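Local coordinates for protein alkane monooxygenase (Geobacillus thermodenitrificans, PDB 3B9O) that is a flavin-binding member of the luciferase-like monooxygenase family, built on a TIM-barrel scaffold and modelled here with bound flavin mononucleotide, at residues A[77-82]-A[309-314]; A[87-92]-A[101-106]; A[259-264]-A[273-278]; A[283-288]-A[357-362]. All blocks are in the same frame, centred on the assembly; numbering follows the deposited sequence.

The four contacts lie in one TIM-barrel chain that binds flavin mononucleotide. Contact 2 holds T104 of the pocket around flavin mononucleotide, and the side chain of Q79 in contact 1 lies about 6 Å from the flavin. These two have centres 21 Å apart and nearest atoms about 9 Å apart. Contact 3, whose I261 side chain is about 10 Å from the flavin, lies across the chain's centre from contact 1. Contacts 3 and 4 use different parts of strand 276-285, and their centres are 28 Å apart. Contacts 2, 3 and 4 each set a helix against the barrel sheet, whereas contact 1 joins a loop to helix 305-316.

Contact 1 of 4, residues A[77-82]-A[309-314]; sequences AVQIPV and LAHYGG
V78 packs against helix 305-316 through one methyl. Its CG1 is anti to the backbone N (chi1 173°) and lies 4.3 Å from A310 CB and 4.1 Å from the backbone N of H311, and this methyl touches two successive residues of the helix. V78 is the centre of an inverse gamma turn, placed just after the Schellman motif in which A77 ends the preceding helix.

The polar half joins Q79 to H311 without a direct hydrogen bond. Q79 NE2 comes 3.4 Å from H311 CE1, approaching the imidazole obliquely, and the amide and ring planes stand 82° apart. One water spans the pair: it lies 2.9 Å from H311 NE2 and accepts a weak bond from Q79 NE2 at 3.3 Å. The amide has firmer partners beyond the two segments, OE1 bonding to Y63 OH and NE2 to H17 O, which together constrain its rotation. The imidazole also meets the rings of H20 and Y63.

Around this junction, helix 71-75 supports both sides, with A73 touching V78 and T72 touching A310; strand 6-12 touches Q79 through M12, and helix 334-341 packs against Y312 on helix 305-316.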
loop_
_atom_site.group_PDB
_atom_site.type_symbol
_atom_site.label_atom_id
_atom_site.label_comp_id
_atom_site.label_asym_id
_atom_site.label_seq_id
_atom_site.Cartn_x
_atom_site.Cartn_y
_atom_site.Cartn_z
ATOM N N ALA A 77 2.871 -9.044 19.463
ATOM C CA ALA A 77 2.410 -7.785 18.819
ATOM C C ALA A 77 2.291 -7.850 17.269
ATOM O O ALA A 77 2.645 -6.890 16.540
ATOM C CB ALA A 77 3.279 -6.614 19.268
ATOM N N VAL A 78 1.775 -8.971 16.793
ATOM C CA VAL A 78 1.604 -9.235 15.354
ATOM C C VAL A 78 0.356 -8.502 14.825
ATOM O O VAL A 78 -0.729 -9.069 14.740
ATOM C CB VAL A 78 1.586 -10.794 15.059
ATOM C CG1 VAL A 78 1.220 -11.086 13.572
ATOM C CG2 VAL A 78 2.934 -11.421 15.425
ATOM N N GLN A 79 0.516 -7.200 14.535
ATOM C CA GLN A 79 -0.556 -6.378 13.952
ATOM C C GLN A 79 -1.753 -6.174 14.889
ATOM O O GLN A 79 -2.818 -5.789 14.459
ATOM C CB GLN A 79 -0.964 -6.896 12.566
ATOM C CG GLN A 79 0.151 -6.568 11.547
ATOM C CD GLN A 79 -0.086 -7.036 10.118
ATOM O OE1 GLN A 79 -1.207 -7.010 9.606
ATOM N NE2 GLN A 79 0.994 -7.443 9.454
ATOM N N ILE A 80 -1.528 -6.457 16.179
ATOM C CA ILE A 80 -2.446 -6.132 17.284
ATOM C C ILE A 80 -1.525 -5.737 18.470
ATOM O O ILE A 80 -0.528 -6.393 18.730
ATOM C CB ILE A 80 -3.461 -7.298 17.590
ATOM C CG1 ILE A 80 -4.590 -6.805 18.543
ATOM C CG2 ILE A 80 -2.706 -8.587 18.082
ATOM C CD1 ILE A 80 -5.766 -7.750 18.759
ATOM N N PRO A 81 -1.752 -4.573 19.074
ATOM C CA PRO A 81 -2.766 -3.563 18.748
ATOM C C PRO A 81 -2.502 -2.924 17.353
ATOM O O PRO A 81 -1.356 -2.969 16.845
ATOM C CB PRO A 81 -2.570 -2.533 19.849
ATOM C CG PRO A 81 -1.066 -2.639 20.169
ATOM C CD PRO A 81 -0.858 -4.119 20.158
ATOM N N VAL A 82 -3.563 -2.381 16.750
ATOM C CA VAL A 82 -3.483 -1.650 15.478
ATOM C C VAL A 82 -4.384 -0.418 15.559
ATOM O O VAL A 82 -5.548 -0.543 15.927
ATOM C CB VAL A 82 -4.215 -2.303 14.292
ATOM C CG1 VAL A 82 -3.617 -1.983 12.906
ATOM C CG2 VAL A 82 -4.933 -3.625 14.575
ATOM N N LEU A 309 4.982 -17.280 12.402
ATOM C CA LEU A 309 3.939 -18.304 12.237
ATOM C C LEU A 309 2.536 -17.719 12.344
ATOM O O LEU A 309 1.631 -18.096 11.582
ATOM C CB LEU A 309 4.134 -19.451 13.241
ATOM C CG LEU A 309 4.894 -20.761 12.992
ATOM C CD1 LEU A 309 5.484 -20.969 11.625
ATOM C CD2 LEU A 309 5.899 -20.996 14.110
ATOM N N ALA A 310 2.337 -16.810 13.296
ATOM C CA ALA A 310 1.037 -16.151 13.468
ATOM C C ALA A 310 0.659 -15.367 12.207
ATOM O O ALA A 310 -0.484 -15.460 11.727
ATOM C CB ALA A 310 1.035 -15.230 14.728
ATOM N N HIS A 311 1.638 -14.650 11.650
ATOM C CA HIS A 311 1.409 -13.820 10.453
ATOM C C HIS A 311 1.045 -14.683 9.260
ATOM O O HIS A 311 0.099 -14.401 8.539
ATOM C CB HIS A 311 2.666 -13.007 10.130
ATOM C CG HIS A 311 2.435 -11.912 9.143
ATOM N ND1 HIS A 311 3.258 -10.812 9.043
ATOM C CD2 HIS A 311 1.454 -11.728 8.225
ATOM C CE1 HIS A 311 2.807 -10.009 8.095
ATOM N NE2 HIS A 311 1.704 -10.531 7.598
ATOM N N TYR A 312 1.823 -15.741 9.075
ATOM C CA TYR A 312 1.608 -16.731 8.028
ATOM C C TYR A 312 0.214 -17.326 8.121
ATOM O O TYR A 312 -0.452 -17.469 7.109
ATOM C CB TYR A 312 2.683 -17.816 8.116
ATOM C CG TYR A 312 2.596 -18.896 7.054
ATOM C CD1 TYR A 312 3.299 -18.785 5.853
ATOM C CD2 TYR A 312 1.800 -20.042 7.258
ATOM C CE1 TYR A 312 3.226 -19.802 4.873
ATOM C CE2 TYR A 312 1.705 -21.039 6.303
ATOM C CZ TYR A 312 2.417 -20.923 5.120
ATOM O OH TYR A 312 2.307 -21.944 4.198
ATOM N N GLY A 313 -0.218 -17.690 9.329
ATOM C CA GLY A 313 -1.551 -18.231 9.541
ATOM C C GLY A 313 -2.670 -17.316 9.054
ATOM O O GLY A 313 -3.504 -17.735 8.258
ATOM N N GLY A 314 -2.702 -16.077 9.550
ATOM C CA GLY A 314 -3.672 -15.097 9.079
ATOM C C GLY A 314 -3.581 -14.867 7.582
ATOM O O GLY A 314 -4.595 -14.839 6.896
HETATM O O HOH W 1 0.774 -8.123 6.182
#

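Contact 2 of 4, residues A[87-92]-A[101-106]; sequences MLISAM and FAVTFS. With FMN (flavin mononucleotide), chain C.
The F101 ring, on barrel strand 100-106, is met obliquely by I89 and M92 of helix 89-94, an element of the TIM-barrel fold that packs on the outer side of this strand. M92 CB comes 3.5 Å from CE2 of F101, and the M92 sulfur forms a Met-aromatic contact, with SD 5.3 Å from the ring centroid and 65° off its normal. The methionine chain bends at chi3 (-61°), which turns CE back to 3.7 Å from F101 CE2; CB, SD and CE therefore all gather about one corner of the ring.

I89 works at the base of the phenyl group. Its side chain runs past that of F101 in the opposite sense, bringing CD1 to 3.8 Å from F101 CB while CG2 lies beside CG and CD1 of the ring. There is no hydrogen bond across this interface, which is wholly apolar and buried. L54 of strand 53-57 and I130 of strand 130-135 also touch F101.

Further along the strand, T104 belongs to the pocket of flavin mononucleotide. Its OG1 is 3.8 Å from flavin O4 and is hydrogen-bonded to L56 O and N133 ND2. Back at the helix, the same I89 methyl that meets F101 also reaches V103, where I89 CD1 and V103 CG1 are 3.7 Å apart.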
loop_
_atom_site.group_PDB
_atom_site.type_symbol
_atom_site.label_atom_id
_atom_site.label_comp_id
_atom_site.label_asym_id
_atom_site.label_seq_id
_atom_site.Cartn_x
_atom_site.Cartn_y
_atom_site.Cartn_z
ATOM N N MET A 87 -6.288 8.420 10.369
ATOM C CA MET A 87 -6.114 9.444 11.433
ATOM C C MET A 87 -4.732 10.179 11.424
ATOM O O MET A 87 -4.609 11.293 11.886
ATOM C CB MET A 87 -6.434 8.829 12.821
ATOM C CG MET A 87 -7.897 8.327 12.998
ATOM S SD MET A 87 -9.073 9.679 12.681
ATOM C CE MET A 87 -10.030 9.036 11.367
ATOM N N LEU A 88 -3.722 9.519 10.874
ATOM C CA LEU A 88 -2.327 9.981 10.839
ATOM C C LEU A 88 -2.108 11.056 9.811
ATOM O O LEU A 88 -1.160 11.823 9.911
ATOM C CB LEU A 88 -1.398 8.789 10.490
ATOM C CG LEU A 88 -1.339 7.622 11.497
ATOM C CD1 LEU A 88 -0.555 6.463 10.863
ATOM C CD2 LEU A 88 -0.800 8.085 12.879
ATOM N N ILE A 89 -2.944 11.067 8.782
ATOM C CA ILE A 89 -2.569 11.724 7.550
ATOM C C ILE A 89 -2.451 13.221 7.678
ATOM O O ILE A 89 -1.453 13.799 7.184
ATOM C CB ILE A 89 -3.484 11.315 6.342
ATOM C CG1 ILE A 89 -3.490 9.762 6.160
ATOM C CG2 ILE A 89 -3.012 11.999 5.058
ATOM C CD1 ILE A 89 -2.049 9.131 5.997
ATOM N N SER A 90 -3.420 13.870 8.313
ATOM C CA SER A 90 -3.369 15.341 8.285
ATOM C C SER A 90 -2.077 15.897 8.937
ATOM O O SER A 90 -1.500 16.860 8.403
ATOM C CB SER A 90 -4.627 16.006 8.828
ATOM O OG SER A 90 -4.849 15.716 10.209
ATOM N N ALA A 91 -1.678 15.343 10.085
ATOM C CA ALA A 91 -0.435 15.823 10.772
ATOM C C ALA A 91 0.794 15.660 9.876
ATOM O O ALA A 91 1.643 16.565 9.809
ATOM C CB ALA A 91 -0.196 15.119 12.070
ATOM N N MET A 92 0.887 14.500 9.213
ATOM C CA MET A 92 2.031 14.201 8.346
ATOM C C MET A 92 2.029 15.093 7.111
ATOM O O MET A 92 3.090 15.547 6.696
ATOM C CB MET A 92 2.087 12.724 7.972
ATOM C CG MET A 92 2.381 11.789 9.135
ATOM S SD MET A 92 2.667 10.072 8.648
ATOM C CE MET A 92 1.073 9.728 7.894
ATOM N N PHE A 101 0.769 9.948 0.397
ATOM C CA PHE A 101 0.343 9.000 1.453
ATOM C C PHE A 101 -0.593 8.002 0.804
ATOM O O PHE A 101 -1.614 8.407 0.232
ATOM C CB PHE A 101 -0.362 9.747 2.599
ATOM C CG PHE A 101 0.519 10.772 3.249
ATOM C CD1 PHE A 101 0.500 12.101 2.804
ATOM C CD2 PHE A 101 1.445 10.403 4.201
ATOM C CE1 PHE A 101 1.369 13.035 3.361
ATOM C CE2 PHE A 101 2.303 11.348 4.767
ATOM C CZ PHE A 101 2.270 12.635 4.330
ATOM N N ALA A 102 -0.226 6.722 0.855
ATOM C CA ALA A 102 -1.113 5.692 0.330
ATOM C C ALA A 102 -1.635 4.967 1.564
ATOM O O ALA A 102 -0.851 4.514 2.353
ATOM C CB ALA A 102 -0.367 4.743 -0.591
ATOM N N VAL A 103 -2.949 4.875 1.697
ATOM C CA VAL A 103 -3.617 4.271 2.827
ATOM C C VAL A 103 -4.383 3.053 2.353
ATOM O O VAL A 103 -5.169 3.105 1.382
ATOM C CB VAL A 103 -4.570 5.245 3.615
ATOM C CG1 VAL A 103 -3.776 6.349 4.325
ATOM C CG2 VAL A 103 -5.700 5.864 2.729
ATOM N N THR A 104 -4.117 1.950 3.027
ATOM C CA THR A 104 -4.848 0.692 2.800
ATOM C C THR A 104 -6.189 0.834 3.492
ATOM O O THR A 104 -6.271 1.298 4.630
ATOM C CB THR A 104 -4.078 -0.551 3.351
ATOM O OG1 THR A 104 -2.857 -0.708 2.623
ATOM C CG2 THR A 104 -4.919 -1.868 3.259
ATOM N N PHE A 105 -7.244 0.457 2.775
ATOM C CA PHE A 105 -8.608 0.498 3.303
ATOM C C PHE A 105 -9.453 -0.527 2.525
ATOM O O PHE A 105 -9.442 -0.565 1.298
ATOM C CB PHE A 105 -9.221 1.903 3.196
ATOM C CG PHE A 105 -10.704 1.922 3.495
ATOM C CD1 PHE A 105 -11.635 1.822 2.451
ATOM C CD2 PHE A 105 -11.167 1.962 4.807
ATOM C CE1 PHE A 105 -13.012 1.816 2.720
ATOM C CE2 PHE A 105 -12.539 1.976 5.093
ATOM C CZ PHE A 105 -13.465 1.895 4.035
ATOM N N SER A 106 -10.146 -1.375 3.271
ATOM C CA SER A 106 -10.926 -2.491 2.729
ATOM C C SER A 106 -12.302 -2.087 2.183
ATOM O O SER A 106 -13.023 -1.283 2.790
ATOM C CB SER A 106 -11.127 -3.522 3.855
ATOM O OG SER A 106 -11.846 -4.611 3.382
HETATM N N1 FMN C . -4.171 -7.258 2.892
HETATM C C2 FMN C . -4.603 -6.443 3.882
HETATM O O2 FMN C . -5.718 -6.703 4.424
HETATM N N3 FMN C . -3.816 -5.379 4.247
HETATM C C4 FMN C . -2.619 -5.125 3.627
HETATM O O4 FMN C . -1.924 -4.145 3.969
HETATM C C4A FMN C . -2.172 -5.963 2.594
HETATM N N5 FMN C . -0.993 -5.765 1.930
HETATM C C5A FMN C . -0.607 -6.633 0.940
HETATM C C6 FMN C . 0.605 -6.468 0.242
HETATM C C7 FMN C . 0.978 -7.363 -0.780
HETATM C C7M FMN C . 2.279 -7.202 -1.538
HETATM C C8 FMN C . 0.140 -8.417 -1.114
HETATM C C8M FMN C . 0.530 -9.386 -2.206
HETATM C C9 FMN C . -1.066 -8.597 -0.426
HETATM C C9A FMN C . -1.447 -7.715 0.601
HETATM N N10 FMN C . -2.618 -7.894 1.265
HETATM C C10 FMN C . -2.986 -7.048 2.250
HETATM C "C1'" FMN C . -3.531 -9.011 0.941
HETATM C "C2'" FMN C . -4.641 -8.516 -0.002
HETATM O "O2'" FMN C . -4.514 -7.114 -0.250
HETATM C "C3'" FMN C . -6.080 -8.780 0.469
HETATM O "O3'" FMN C . -6.303 -8.413 1.848
HETATM C "C4'" FMN C . -6.587 -10.194 0.107
HETATM O "O4'" FMN C . -7.123 -10.878 1.244
HETATM C "C5'" FMN C . -5.541 -11.104 -0.546
HETATM O "O5'" FMN C . -5.690 -10.884 -1.943
HETATM P P FMN C . -5.404 -12.013 -3.050
HETATM O O1P FMN C . -5.969 -13.291 -2.450
HETATM O O2P FMN C . -6.128 -11.480 -4.250
HETATM O O3P FMN C . -3.895 -12.112 -3.175
#

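Contact 3 of 4, residues A[259-264]-A[273-278]; sequences DDIRKR and DHIKMF
R262 reaches from helix 251-265 to D273 and M277, and its side chain can be followed outward atom by atom. From CB the chain leads to CG, which touches the terminal methyl of M277, 3.9 Å from CE. Beyond CG the arginine bends at chi3 (111°), carrying the guanidinium toward the 3-10 turn that precedes strand 276-285. A water sits near both R262 NE and I275 O, at 3.0 Å from the latter; its modelled 2.5 Å from NE is very short, which leaves this bridge doubtful in detail. At the tip, NH2 forms a salt bridge with D273 OD1. The modelled separation of NH2 and OD1 is 2.4 Å, very short for such a pair, so the exact length is doubtful. OD1 approaches the guanidinium edge near its plane, although the guanidinium and carboxylate planes are turned 45° apart.

Next to the polar bridge, I261, I275 and M277 form a buried apolar cluster. M277, bent at chi2 (-67°), presents CE to I261 CG2 at 3.8 Å, the two side chains running past each other in opposite directions. I275 CD1 stands 4.3 Å from the same I261 methyl, so CG2 is met by both strand-side residues.

The contact closes the return half of a beta-alpha-beta unit formed by strand 243-246, helix 251-265 and strand 276-285. I261 also rests on V244 and L246 of the first strand and on R234 of helix 231-240, while the backbone of M277 bonds to D373 and G374, at the start of strand 374-378.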
loop_
_atom_site.group_PDB
_atom_site.type_symbol
_atom_site.label_atom_id
_atom_site.label_comp_id
_atom_site.label_asym_id
_atom_site.label_seq_id
_atom_site.Cartn_x
_atom_site.Cartn_y
_atom_site.Cartn_z
ATOM N N ASP A 259 4.006 -8.787 -16.544
ATOM C CA ASP A 259 3.545 -9.107 -17.912
ATOM C C ASP A 259 2.084 -9.590 -17.882
ATOM O O ASP A 259 1.276 -9.184 -18.718
ATOM C CB ASP A 259 4.479 -10.169 -18.548
ATOM C CG ASP A 259 5.834 -9.589 -18.982
ATOM O OD1 ASP A 259 6.011 -8.365 -18.957
ATOM O OD2 ASP A 259 6.736 -10.349 -19.361
ATOM N N ASP A 260 1.737 -10.365 -16.847
ATOM C CA ASP A 260 0.387 -10.932 -16.694
ATOM C C ASP A 260 -0.662 -9.839 -16.526
ATOM O O ASP A 260 -1.685 -9.801 -17.233
ATOM C CB ASP A 260 0.349 -11.872 -15.503
ATOM C CG ASP A 260 -0.965 -12.616 -15.388
ATOM O OD1 ASP A 260 -1.596 -12.492 -14.332
ATOM O OD2 ASP A 260 -1.350 -13.311 -16.362
ATOM N N ILE A 261 -0.381 -8.917 -15.618
ATOM C CA ILE A 261 -1.276 -7.787 -15.404
ATOM C C ILE A 261 -1.384 -6.885 -16.600
ATOM O O ILE A 261 -2.488 -6.455 -16.939
ATOM C CB ILE A 261 -0.925 -6.977 -14.125
ATOM C CG1 ILE A 261 -1.271 -7.798 -12.908
ATOM C CG2 ILE A 261 -1.738 -5.687 -14.028
ATOM C CD1 ILE A 261 -0.507 -7.321 -11.717
ATOM N N ARG A 262 -0.267 -6.580 -17.257
ATOM C CA ARG A 262 -0.344 -5.753 -18.469
ATOM C C ARG A 262 -1.183 -6.404 -19.581
ATOM O O ARG A 262 -1.959 -5.731 -20.249
ATOM C CB ARG A 262 1.045 -5.396 -18.979
ATOM C CG ARG A 262 1.919 -4.810 -17.917
ATOM C CD ARG A 262 3.376 -4.710 -18.411
ATOM N NE ARG A 262 3.633 -3.303 -18.552
ATOM C CZ ARG A 262 3.636 -2.614 -19.688
ATOM N NH1 ARG A 262 3.479 -3.198 -20.859
ATOM N NH2 ARG A 262 3.828 -1.312 -19.620
ATOM N N LYS A 263 -1.100 -7.717 -19.707
ATOM C CA LYS A 263 -1.933 -8.418 -20.691
ATOM C C LYS A 263 -3.396 -8.331 -20.315
ATOM O O LYS A 263 -4.239 -8.072 -21.171
ATOM C CB LYS A 263 -1.570 -9.901 -20.773
ATOM C CG LYS A 263 -0.286 -10.080 -21.351
ATOM N N ARG A 264 -3.689 -8.546 -19.037
ATOM C CA ARG A 264 -5.065 -8.493 -18.551
ATOM C C ARG A 264 -5.715 -7.125 -18.735
ATOM O O ARG A 264 -6.950 -7.047 -18.886
ATOM C CB ARG A 264 -5.143 -8.923 -17.098
ATOM C CG ARG A 264 -4.768 -10.388 -16.844
ATOM C CD ARG A 264 -4.958 -10.642 -15.397
ATOM N NE ARG A 264 -4.492 -11.957 -15.000
ATOM C CZ ARG A 264 -5.286 -13.001 -14.788
ATOM N NH1 ARG A 264 -6.614 -12.907 -14.957
ATOM N NH2 ARG A 264 -4.737 -14.155 -14.435
ATOM N N ASP A 273 1.059 0.914 -19.939
ATOM C CA ASP A 273 2.016 1.894 -19.436
ATOM C C ASP A 273 1.361 2.893 -18.458
ATOM O O ASP A 273 2.039 3.763 -17.883
ATOM C CB ASP A 273 2.679 2.645 -20.593
ATOM C CG ASP A 273 3.574 1.748 -21.443
ATOM O OD1 ASP A 273 4.020 0.652 -20.971
ATOM O OD2 ASP A 273 3.833 2.142 -22.596
ATOM N N HIS A 274 0.045 2.753 -18.256
ATOM C CA HIS A 274 -0.668 3.594 -17.303
ATOM C C HIS A 274 -0.796 2.855 -15.955
ATOM O O HIS A 274 -1.541 3.287 -15.094
ATOM C CB HIS A 274 -2.051 3.945 -17.841
ATOM C CG HIS A 274 -2.040 4.976 -18.921
ATOM N ND1 HIS A 274 -0.878 5.495 -19.457
ATOM C CD2 HIS A 274 -3.062 5.580 -19.571
ATOM C CE1 HIS A 274 -1.189 6.377 -20.394
ATOM N NE2 HIS A 274 -2.507 6.450 -20.477
ATOM N N ILE A 275 -0.089 1.721 -15.820
ATOM C CA ILE A 275 -0.042 0.976 -14.574
ATOM C C ILE A 275 1.432 0.929 -14.153
ATOM O O ILE A 275 2.269 0.439 -14.912
ATOM C CB ILE A 275 -0.587 -0.489 -14.743
ATOM C CG1 ILE A 275 -1.943 -0.528 -15.466
ATOM C CG2 ILE A 275 -0.667 -1.178 -13.378
ATOM C CD1 ILE A 275 -2.361 -1.943 -15.965
ATOM N N LYS A 276 1.755 1.388 -12.956
ATOM C CA LYS A 276 3.111 1.253 -12.395
ATOM C C LYS A 276 3.209 0.014 -11.515
ATOM O O LYS A 276 2.266 -0.328 -10.799
ATOM C CB LYS A 276 3.444 2.498 -11.569
ATOM C CG LYS A 276 3.299 3.790 -12.336
ATOM C CD LYS A 276 4.519 4.047 -13.219
ATOM C CE LYS A 276 4.384 5.399 -13.936
ATOM N NZ LYS A 276 5.681 5.999 -14.319
ATOM N N MET A 277 4.342 -0.671 -11.589
ATOM C CA MET A 277 4.535 -1.948 -10.885
ATOM C C MET A 277 5.546 -1.725 -9.782
ATOM O O MET A 277 6.629 -1.196 -10.056
ATOM C CB MET A 277 5.056 -2.998 -11.869
ATOM C CG MET A 277 4.075 -3.260 -13.040
ATOM S SD MET A 277 2.530 -4.049 -12.548
ATOM C CE MET A 277 1.681 -4.020 -14.124
ATOM N N PHE A 278 5.174 -2.095 -8.552
ATOM C CA PHE A 278 5.978 -1.916 -7.335
ATOM C C PHE A 278 6.317 -3.290 -6.720
ATOM O O PHE A 278 5.454 -4.138 -6.624
ATOM C CB PHE A 278 5.212 -1.056 -6.309
ATOM C CG PHE A 278 5.175 0.416 -6.667
ATOM C CD1 PHE A 278 4.271 0.896 -7.620
ATOM C CD2 PHE A 278 6.056 1.317 -6.058
ATOM C CE1 PHE A 278 4.223 2.290 -7.962
ATOM C CE2 PHE A 278 6.050 2.697 -6.407
ATOM C CZ PHE A 278 5.126 3.172 -7.365
HETATM O O HOH W 2 3.455 -1.816 -16.531
#

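Contact 4 of 4, residues A[283-288]-A[357-362]; sequences VIVGKT and KKVADE
This contact packs helix 356-370 against strand 276-285 of the TIM-barrel sheet, near the strand's C-terminal end, through three buried valines. V359 is the helix's contribution. Its CG1, anti to the backbone N (chi1 174°), meets both methyls of V283, at 3.7 Å from V283 CG1, while V359 CG2 touches V283 CG1 as well as V285 CG2, the latter at 4.0 Å. V283 and V285 are alternate strand residues whose side chains both start toward the helix, so the single valine meets both of them. The side chains of V285 and V359 cross at about a right angle.

The interface is small, 125 Å² in all, and has no hydrogen bond across it. Neighbouring elements extend it: helix 384-399 touches V285 through D388 and V393, S352 of strand 350-354 meets V359, and I284 packs on helix 289-302. T288 N-caps that last helix, its OG1 bonded to E291 N.

Polar groups of helix 356-370 pair separately from the valines. D361 OD1 forms a salt bridge with R400, and its other oxygen serves a lysine one turn earlier: K357 NZ donates to the syn lone pair of D361 OD2 at 2.6 Å.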
loop_
_atom_site.group_PDB
_atom_site.type_symbol
_atom_site.label_atom_id
_atom_site.label_comp_id
_atom_site.label_asym_id
_atom_site.label_seq_id
_atom_site.Cartn_x
_atom_site.Cartn_y
_atom_site.Cartn_z
ATOM N N VAL A 283 16.186 -3.734 2.776
ATOM C CA VAL A 283 17.544 -3.302 2.491
ATOM C C VAL A 283 18.294 -3.252 3.816
ATOM O O VAL A 283 17.810 -2.661 4.776
ATOM C CB VAL A 283 17.585 -1.896 1.801
ATOM C CG1 VAL A 283 19.004 -1.384 1.763
ATOM C CG2 VAL A 283 16.945 -1.965 0.353
ATOM N N ILE A 284 19.454 -3.902 3.871
ATOM C CA ILE A 284 20.343 -3.776 5.009
ATOM C C ILE A 284 21.663 -3.318 4.407
ATOM O O ILE A 284 22.345 -4.081 3.669
ATOM C CB ILE A 284 20.544 -5.107 5.772
ATOM C CG1 ILE A 284 19.227 -5.628 6.374
ATOM C CG2 ILE A 284 21.641 -4.924 6.868
ATOM C CD1 ILE A 284 19.273 -7.150 6.767
ATOM N N VAL A 285 22.022 -2.074 4.685
ATOM C CA VAL A 285 23.133 -1.421 3.997
ATOM C C VAL A 285 24.221 -0.932 4.984
ATOM O O VAL A 285 23.927 -0.528 6.136
ATOM C CB VAL A 285 22.620 -0.297 3.032
ATOM C CG1 VAL A 285 21.981 0.867 3.802
ATOM C CG2 VAL A 285 23.739 0.225 2.089
ATOM N N GLY A 286 25.476 -0.999 4.535
ATOM C CA GLY A 286 26.605 -0.440 5.290
ATOM C C GLY A 286 27.658 0.116 4.345
ATOM O O GLY A 286 27.640 -0.134 3.142
ATOM N N LYS A 287 28.600 0.860 4.897
ATOM C CA LYS A 287 29.699 1.410 4.099
ATOM C C LYS A 287 30.589 0.303 3.557
ATOM O O LYS A 287 31.232 0.457 2.505
ATOM C CB LYS A 287 30.487 2.400 4.949
ATOM C CG LYS A 287 29.563 3.548 5.373
ATOM C CD LYS A 287 30.128 4.408 6.489
ATOM C CE LYS A 287 30.294 5.818 5.984
ATOM N NZ LYS A 287 31.287 5.806 4.864
ATOM N N THR A 288 30.602 -0.815 4.263
ATOM C CA THR A 288 31.400 -1.963 3.870
ATOM C C THR A 288 30.520 -3.174 4.003
ATOM O O THR A 288 29.503 -3.133 4.692
ATOM C CB THR A 288 32.656 -2.132 4.773
ATOM O OG1 THR A 288 32.244 -2.444 6.109
ATOM C CG2 THR A 288 33.495 -0.866 4.760
ATOM N N LYS A 357 26.518 0.554 -3.367
ATOM C CA LYS A 357 26.693 0.196 -4.764
ATOM C C LYS A 357 25.930 -1.088 -5.065
ATOM O O LYS A 357 25.163 -1.135 -6.047
ATOM C CB LYS A 357 28.161 0.074 -5.218
ATOM C CG LYS A 357 28.241 -0.095 -6.793
ATOM C CD LYS A 357 29.635 -0.437 -7.298
ATOM C CE LYS A 357 29.569 -0.737 -8.814
ATOM N NZ LYS A 357 28.908 -2.087 -9.021
ATOM N N LYS A 358 26.119 -2.096 -4.223
ATOM C CA LYS A 358 25.404 -3.387 -4.378
ATOM C C LYS A 358 23.882 -3.243 -4.300
ATOM O O LYS A 358 23.158 -3.802 -5.149
ATOM C CB LYS A 358 25.865 -4.428 -3.354
ATOM C CG LYS A 358 25.077 -5.745 -3.451
ATOM C CD LYS A 358 25.725 -6.877 -2.706
ATOM C CE LYS A 358 24.800 -8.103 -2.804
ATOM N NZ LYS A 358 24.751 -8.872 -1.557
ATOM N N VAL A 359 23.386 -2.542 -3.284
ATOM C CA VAL A 359 21.904 -2.392 -3.145
ATOM C C VAL A 359 21.324 -1.761 -4.405
ATOM O O VAL A 359 20.298 -2.197 -4.958
ATOM C CB VAL A 359 21.537 -1.541 -1.874
ATOM C CG1 VAL A 359 20.021 -1.229 -1.778
ATOM C CG2 VAL A 359 22.040 -2.248 -0.601
ATOM N N ALA A 360 21.964 -0.694 -4.838
ATOM C CA ALA A 360 21.553 0.015 -6.018
ATOM C C ALA A 360 21.599 -0.859 -7.276
ATOM O O ALA A 360 20.661 -0.829 -8.130
ATOM C CB ALA A 360 22.434 1.271 -6.192
ATOM N N ASP A 361 22.709 -1.598 -7.421
ATOM C CA ASP A 361 22.820 -2.617 -8.504
ATOM C C ASP A 361 21.631 -3.593 -8.547
ATOM O O ASP A 361 21.033 -3.836 -9.621
ATOM C CB ASP A 361 24.149 -3.410 -8.415
ATOM C CG ASP A 361 25.368 -2.568 -8.774
ATOM O OD1 ASP A 361 25.209 -1.512 -9.415
ATOM O OD2 ASP A 361 26.511 -2.947 -8.403
ATOM N N GLU A 362 21.288 -4.126 -7.383
ATOM C CA GLU A 362 20.198 -5.114 -7.283
ATOM C C GLU A 362 18.846 -4.488 -7.520
ATOM O O GLU A 362 18.007 -5.071 -8.200
ATOM C CB GLU A 362 20.266 -5.875 -5.951
ATOM C CG GLU A 362 21.573 -6.656 -5.883
ATOM C CD GLU A 362 21.688 -7.550 -4.673
ATOM O OE1 GLU A 362 22.358 -8.604 -4.808
ATOM O OE2 GLU A 362 21.131 -7.223 -3.597
#